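Local coordinates for probable hydrogenase nickel incorporation protein hypB (Methanocaldococcus jannaschii, PDB 2HF9) that binds GTP as a dimeric, metal-binding G protein that probably hydrolyses it slowly while helping to insert nickel into [NiFe] hydrogenases during their maturation, at residues A40-G45 with H141-V146; K90-N95 with E112-D117. All coordinates share one frame; numbering follows the deposited sequence.

Interaction 1: A40-G45 with H141-V146; sequences AFDFMG and HKRIVV
Met44 and Arg143 cross on one face of two paired parallel strands, and their meeting shows how a flexible thioether can fit itself to a flat cation. The Met44 chain bends at its last torsion (chi3 -76°), which lays CE over one face of the Arg143 guanidinium, 3.5 Å from CZ, with SD over the same group near NH2. Beside them Asp42 runs alongside Arg143, its carboxylate almost perpendicular (87°) to the guanidinium. Asp42 OD2 lies 3.5 Å from Arg143 NH1 but well out of the guanidinium plane, so this salt bridge is one of charge alone; a water bridges the pair, donating to OD2 and accepting from NH1. Asn126 holds the other carboxylate oxygen, while Pro133 O and Thr165 take Arg143 NH2. A leucine in place of Arg143 would probably leave the Asp42 carboxylate without its nearby positive charge and Met44 CE without the flat group it rests on.

The face with Phe41, Phe43 and Ile144 is largely apolar, Lys142 reaching out from it to Glu224. Ile144 CD1 sits over the face of the Phe43 ring, 4.1 Å from its centroid, and also touches Phe41 CD2, whose ring lies alongside the Lys142 CB.

Between the faces, Asp42 N, Ile144 N, Met44 N and Val146 N each make a nearly straight bond to a carbonyl across the strands, the shortest being Ile144 N to Asp42 O at 2.7 Å. At the N-terminal end, Ala40 N donates to His141 ND1 at 3.0 Å, 20° out of the ring plane. Both strands are central in the parallel sheet of a P-loop GTPase; Gly45 leads into what is, by sequence and fold, the P-loop, and the Val146 side chain lies about 6 Å from the bound GTP analogue.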
# COMPACT_ATOMS: atom_id res chain seq x y z
N ALA A 40 10.56 -19.57 -10.14
CA ALA A 40 9.61 -18.86 -9.28
C ALA A 40 9.80 -17.34 -9.28
O ALA A 40 10.93 -16.85 -9.29
CB ALA A 40 9.68 -19.39 -7.86
N PHE A 41 8.68 -16.63 -9.24
CA PHE A 41 8.66 -15.17 -9.29
C PHE A 41 7.85 -14.58 -8.13
O PHE A 41 6.71 -14.98 -7.89
CB PHE A 41 8.08 -14.69 -10.63
CG PHE A 41 8.92 -15.05 -11.83
CD1 PHE A 41 8.77 -16.28 -12.47
CD2 PHE A 41 9.86 -14.15 -12.33
CE1 PHE A 41 9.55 -16.61 -13.58
CE2 PHE A 41 10.64 -14.47 -13.44
CZ PHE A 41 10.48 -15.71 -14.07
N ASP A 42 8.46 -13.64 -7.42
CA ASP A 42 7.83 -12.93 -6.32
C ASP A 42 7.26 -11.60 -6.83
O ASP A 42 8.01 -10.70 -7.21
CB ASP A 42 8.86 -12.71 -5.19
CG ASP A 42 8.30 -11.97 -3.98
OD1 ASP A 42 7.11 -11.62 -3.94
OD2 ASP A 42 9.09 -11.72 -3.05
N PHE A 43 5.93 -11.50 -6.86
CA PHE A 43 5.23 -10.29 -7.30
C PHE A 43 4.87 -9.44 -6.09
O PHE A 43 3.96 -9.78 -5.33
CB PHE A 43 3.96 -10.64 -8.08
CG PHE A 43 4.22 -11.25 -9.43
CD1 PHE A 43 4.50 -12.61 -9.56
CD2 PHE A 43 4.15 -10.47 -10.58
CE1 PHE A 43 4.73 -13.17 -10.81
CE2 PHE A 43 4.38 -11.02 -11.84
CZ PHE A 43 4.67 -12.38 -11.95
N MET A 44 5.60 -8.34 -5.92
CA MET A 44 5.37 -7.37 -4.86
C MET A 44 4.77 -6.10 -5.45
O MET A 44 4.82 -5.89 -6.66
CB MET A 44 6.69 -7.02 -4.16
CG MET A 44 7.31 -8.15 -3.34
SD MET A 44 8.98 -7.73 -2.79
CE MET A 44 9.90 -7.96 -4.32
N GLY A 45 4.21 -5.25 -4.59
CA GLY A 45 3.72 -3.95 -5.02
C GLY A 45 2.87 -3.24 -3.98
O GLY A 45 2.65 -3.75 -2.88
N HIS A 141 13.39 -17.09 -7.70
CA HIS A 141 14.49 -16.76 -8.61
C HIS A 141 14.54 -15.27 -8.92
O HIS A 141 15.62 -14.68 -8.97
CB HIS A 141 14.39 -17.59 -9.89
CG HIS A 141 14.55 -19.06 -9.66
ND1 HIS A 141 13.49 -19.89 -9.36
CD2 HIS A 141 15.66 -19.84 -9.63
CE1 HIS A 141 13.93 -21.12 -9.19
NE2 HIS A 141 15.24 -21.12 -9.34
N LYS A 142 13.38 -14.66 -9.11
CA LYS A 142 13.30 -13.23 -9.40
C LYS A 142 12.22 -12.51 -8.60
O LYS A 142 11.21 -13.10 -8.21
CB LYS A 142 13.07 -12.97 -10.90
CG LYS A 142 14.16 -13.49 -11.83
CD LYS A 142 15.45 -12.69 -11.74
CE LYS A 142 16.56 -13.37 -12.53
NZ LYS A 142 17.86 -12.69 -12.35
N ARG A 143 12.47 -11.23 -8.37
CA ARG A 143 11.54 -10.37 -7.67
C ARG A 143 11.02 -9.29 -8.61
O ARG A 143 11.80 -8.64 -9.31
CB ARG A 143 12.21 -9.77 -6.44
CG ARG A 143 12.52 -10.81 -5.36
CD ARG A 143 13.60 -10.36 -4.39
NE ARG A 143 13.17 -9.25 -3.54
CZ ARG A 143 12.51 -9.38 -2.39
NH1 ARG A 143 12.17 -10.59 -1.94
NH2 ARG A 143 12.17 -8.31 -1.69
N ILE A 144 9.71 -9.12 -8.63
CA ILE A 144 9.06 -8.13 -9.49
C ILE A 144 8.30 -7.16 -8.59
O ILE A 144 7.49 -7.58 -7.77
CB ILE A 144 8.09 -8.79 -10.51
CG1 ILE A 144 8.86 -9.78 -11.41
CG2 ILE A 144 7.35 -7.72 -11.34
CD1 ILE A 144 7.99 -10.64 -12.31
N VAL A 145 8.60 -5.86 -8.72
CA VAL A 145 7.85 -4.84 -8.00
C VAL A 145 6.94 -4.10 -8.97
O VAL A 145 7.40 -3.51 -9.95
CB VAL A 145 8.77 -3.85 -7.21
CG1 VAL A 145 7.94 -2.74 -6.56
CG2 VAL A 145 9.57 -4.59 -6.15
N VAL A 146 5.64 -4.17 -8.69
CA VAL A 146 4.64 -3.49 -9.49
C VAL A 146 4.14 -2.27 -8.73
O VAL A 146 3.57 -2.38 -7.65
CB VAL A 146 3.43 -4.42 -9.81
CG1 VAL A 146 2.47 -3.73 -10.79
CG2 VAL A 146 3.91 -5.75 -10.38
O HOH W 1 11.41 -13.11 -2.84

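Interaction 2: K90-N95 with E112-D117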
# COMPACT_ATOMS: atom_id res chain seq x y z
N LYS A 90 -2.99 -23.83 -11.08
CA LYS A 90 -3.15 -24.40 -9.75
C LYS A 90 -2.75 -23.35 -8.73
O LYS A 90 -1.69 -22.74 -8.86
CB LYS A 90 -2.31 -25.67 -9.60
CG LYS A 90 -2.55 -26.40 -8.29
CD LYS A 90 -2.81 -27.88 -8.51
CE LYS A 90 -3.03 -28.61 -7.19
NZ LYS A 90 -4.08 -27.96 -6.35
N VAL A 91 -3.61 -23.11 -7.74
CA VAL A 91 -3.39 -22.03 -6.79
C VAL A 91 -3.39 -22.53 -5.35
O VAL A 91 -4.27 -23.29 -4.94
CB VAL A 91 -4.47 -20.92 -6.93
CG1 VAL A 91 -4.13 -19.72 -6.05
CG2 VAL A 91 -4.62 -20.50 -8.39
N VAL A 92 -2.38 -22.12 -4.60
CA VAL A 92 -2.37 -22.29 -3.15
C VAL A 92 -2.64 -20.93 -2.52
O VAL A 92 -1.82 -20.01 -2.65
CB VAL A 92 -1.04 -22.88 -2.63
CG1 VAL A 92 -1.07 -23.00 -1.10
CG2 VAL A 92 -0.78 -24.25 -3.25
N PRO A 93 -3.79 -20.79 -1.84
CA PRO A 93 -4.06 -19.53 -1.16
C PRO A 93 -3.40 -19.49 0.21
O PRO A 93 -3.29 -20.52 0.88
CB PRO A 93 -5.59 -19.53 -1.03
CG PRO A 93 -5.97 -20.97 -0.98
CD PRO A 93 -4.90 -21.75 -1.69
N LEU A 94 -2.94 -18.31 0.61
CA LEU A 94 -2.38 -18.10 1.94
C LEU A 94 -3.03 -16.90 2.60
O LEU A 94 -2.81 -15.76 2.20
CB LEU A 94 -0.86 -17.94 1.88
CG LEU A 94 0.02 -19.15 1.54
CD1 LEU A 94 1.48 -18.74 1.41
CD2 LEU A 94 -0.13 -20.27 2.56
N ASN A 95 -3.86 -17.17 3.61
CA ASN A 95 -4.44 -16.11 4.41
C ASN A 95 -3.37 -15.61 5.38
O ASN A 95 -2.94 -16.33 6.27
CB ASN A 95 -5.69 -16.59 5.16
CG ASN A 95 -6.83 -16.95 4.22
OD1 ASN A 95 -7.21 -16.16 3.35
ND2 ASN A 95 -7.40 -18.14 4.40
N GLU A 112 4.52 -27.65 -0.56
CA GLU A 112 4.12 -29.03 -0.25
C GLU A 112 2.75 -29.38 -0.85
O GLU A 112 2.46 -30.56 -1.09
CB GLU A 112 4.13 -29.27 1.27
CG GLU A 112 5.53 -29.16 1.90
CD GLU A 112 5.50 -29.04 3.42
OE1 GLU A 112 4.40 -28.94 4.02
OE2 GLU A 112 6.59 -29.05 4.03
N ASP A 113 1.93 -28.36 -1.11
CA ASP A 113 0.61 -28.55 -1.72
C ASP A 113 0.62 -28.53 -3.26
O ASP A 113 -0.43 -28.62 -3.90
CB ASP A 113 -0.38 -27.52 -1.18
CG ASP A 113 -0.87 -27.84 0.22
OD1 ASP A 113 -0.96 -29.04 0.57
OD2 ASP A 113 -1.19 -26.89 0.97
N LEU A 114 1.82 -28.42 -3.83
CA LEU A 114 1.98 -28.40 -5.28
C LEU A 114 2.73 -29.64 -5.78
O LEU A 114 3.65 -30.13 -5.12
CB LEU A 114 2.74 -27.14 -5.72
CG LEU A 114 2.09 -25.77 -5.46
CD1 LEU A 114 3.08 -24.64 -5.71
CD2 LEU A 114 0.83 -25.58 -6.29
N ASN A 115 2.33 -30.14 -6.95
CA ASN A 115 3.10 -31.18 -7.63
C ASN A 115 4.14 -30.51 -8.52
O ASN A 115 3.86 -30.14 -9.66
CB ASN A 115 2.19 -32.12 -8.44
CG ASN A 115 2.95 -33.28 -9.08
OD1 ASN A 115 4.15 -33.45 -8.88
ND2 ASN A 115 2.23 -34.09 -9.85
N LEU A 116 5.35 -30.37 -7.99
CA LEU A 116 6.41 -29.61 -8.66
C LEU A 116 6.97 -30.27 -9.92
O LEU A 116 7.66 -29.63 -10.71
CB LEU A 116 7.54 -29.27 -7.67
CG LEU A 116 7.15 -28.50 -6.40
CD1 LEU A 116 8.29 -28.52 -5.39
CD2 LEU A 116 6.73 -27.07 -6.72
N ASP A 117 6.67 -31.56 -10.10
CA ASP A 117 7.04 -32.26 -11.34
C ASP A 117 6.01 -32.06 -12.45
O ASP A 117 6.18 -32.55 -13.57
CB ASP A 117 7.26 -33.75 -11.07
CG ASP A 117 8.53 -34.02 -10.29
OD1 ASP A 117 9.56 -33.35 -10.56
OD2 ASP A 117 8.50 -34.88 -9.40
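Val92 and Leu114 make the principal apolar contact between an outermost strand and the loop that passes over it. Here a short loop covers part of one face of that strand without any backbone pairing. The two side chains cross at a slant, with Val92 CG2 3.7 Å from Leu114 CD2. Val92 CG1 stands anti to the backbone N (chi1 178°), which leaves CG2 as the methyl presented to the loop. That same methyl meets the CB of Asp113 at 3.9 Å, the two side chains standing at about a right angle.

Lys90 adds a second, looser kind of contact, through its aliphatic chain. It runs past Leu114 in the opposite direction, its CG 4.0 Å from Leu114 CD2, so one leucine methyl is shared between the lysine and the valine. Further out, Lys90 CE comes to 4.2 Å from Asp113 O, a van der Waals approach at the exposed border of the contact.

Polar bonding plays no part across the two segments: no hydrogen bond joins them. Within the loop, a weak bond, 3.4 Å long, runs from Asp117 N to Asn115 OD1, and Asp117 OD1 is held by His36.

The loop 112-117 follows helix 104-111 and leads into strand 121-125. Strand 90-95 pairs on its inner side with strand 68-74, whose Ala69 also touches Leu114, while Val91 and Pro93 pack against helix 78-85. Val92 and Leu114 therefore close over the sheet on the face away from that helix.

Overall arrangement
Interaction 1 is buried in the middle of the parallel sheet, its centre about 3 Å from that of the chain; interaction 2, centred about 16 Å out, lies at the sheet's border and is only partly buried, with Lys90 and Asp113 exposed. Their centres are about 17 Å apart and they do not touch. Along the chain, interaction 2 is nested inside the loop that interaction 1 closes. Segments 40-45 and 141-146 combine regular backbone bonds with aromatic and charged side-chain contacts on separate faces and bury 661 Å², while strand 90-95 and loop 112-117 share 204 Å² mainly through aliphatic contacts, with no hydrogen bond. One joins two strands; the other covers an outermost strand with a connecting loop.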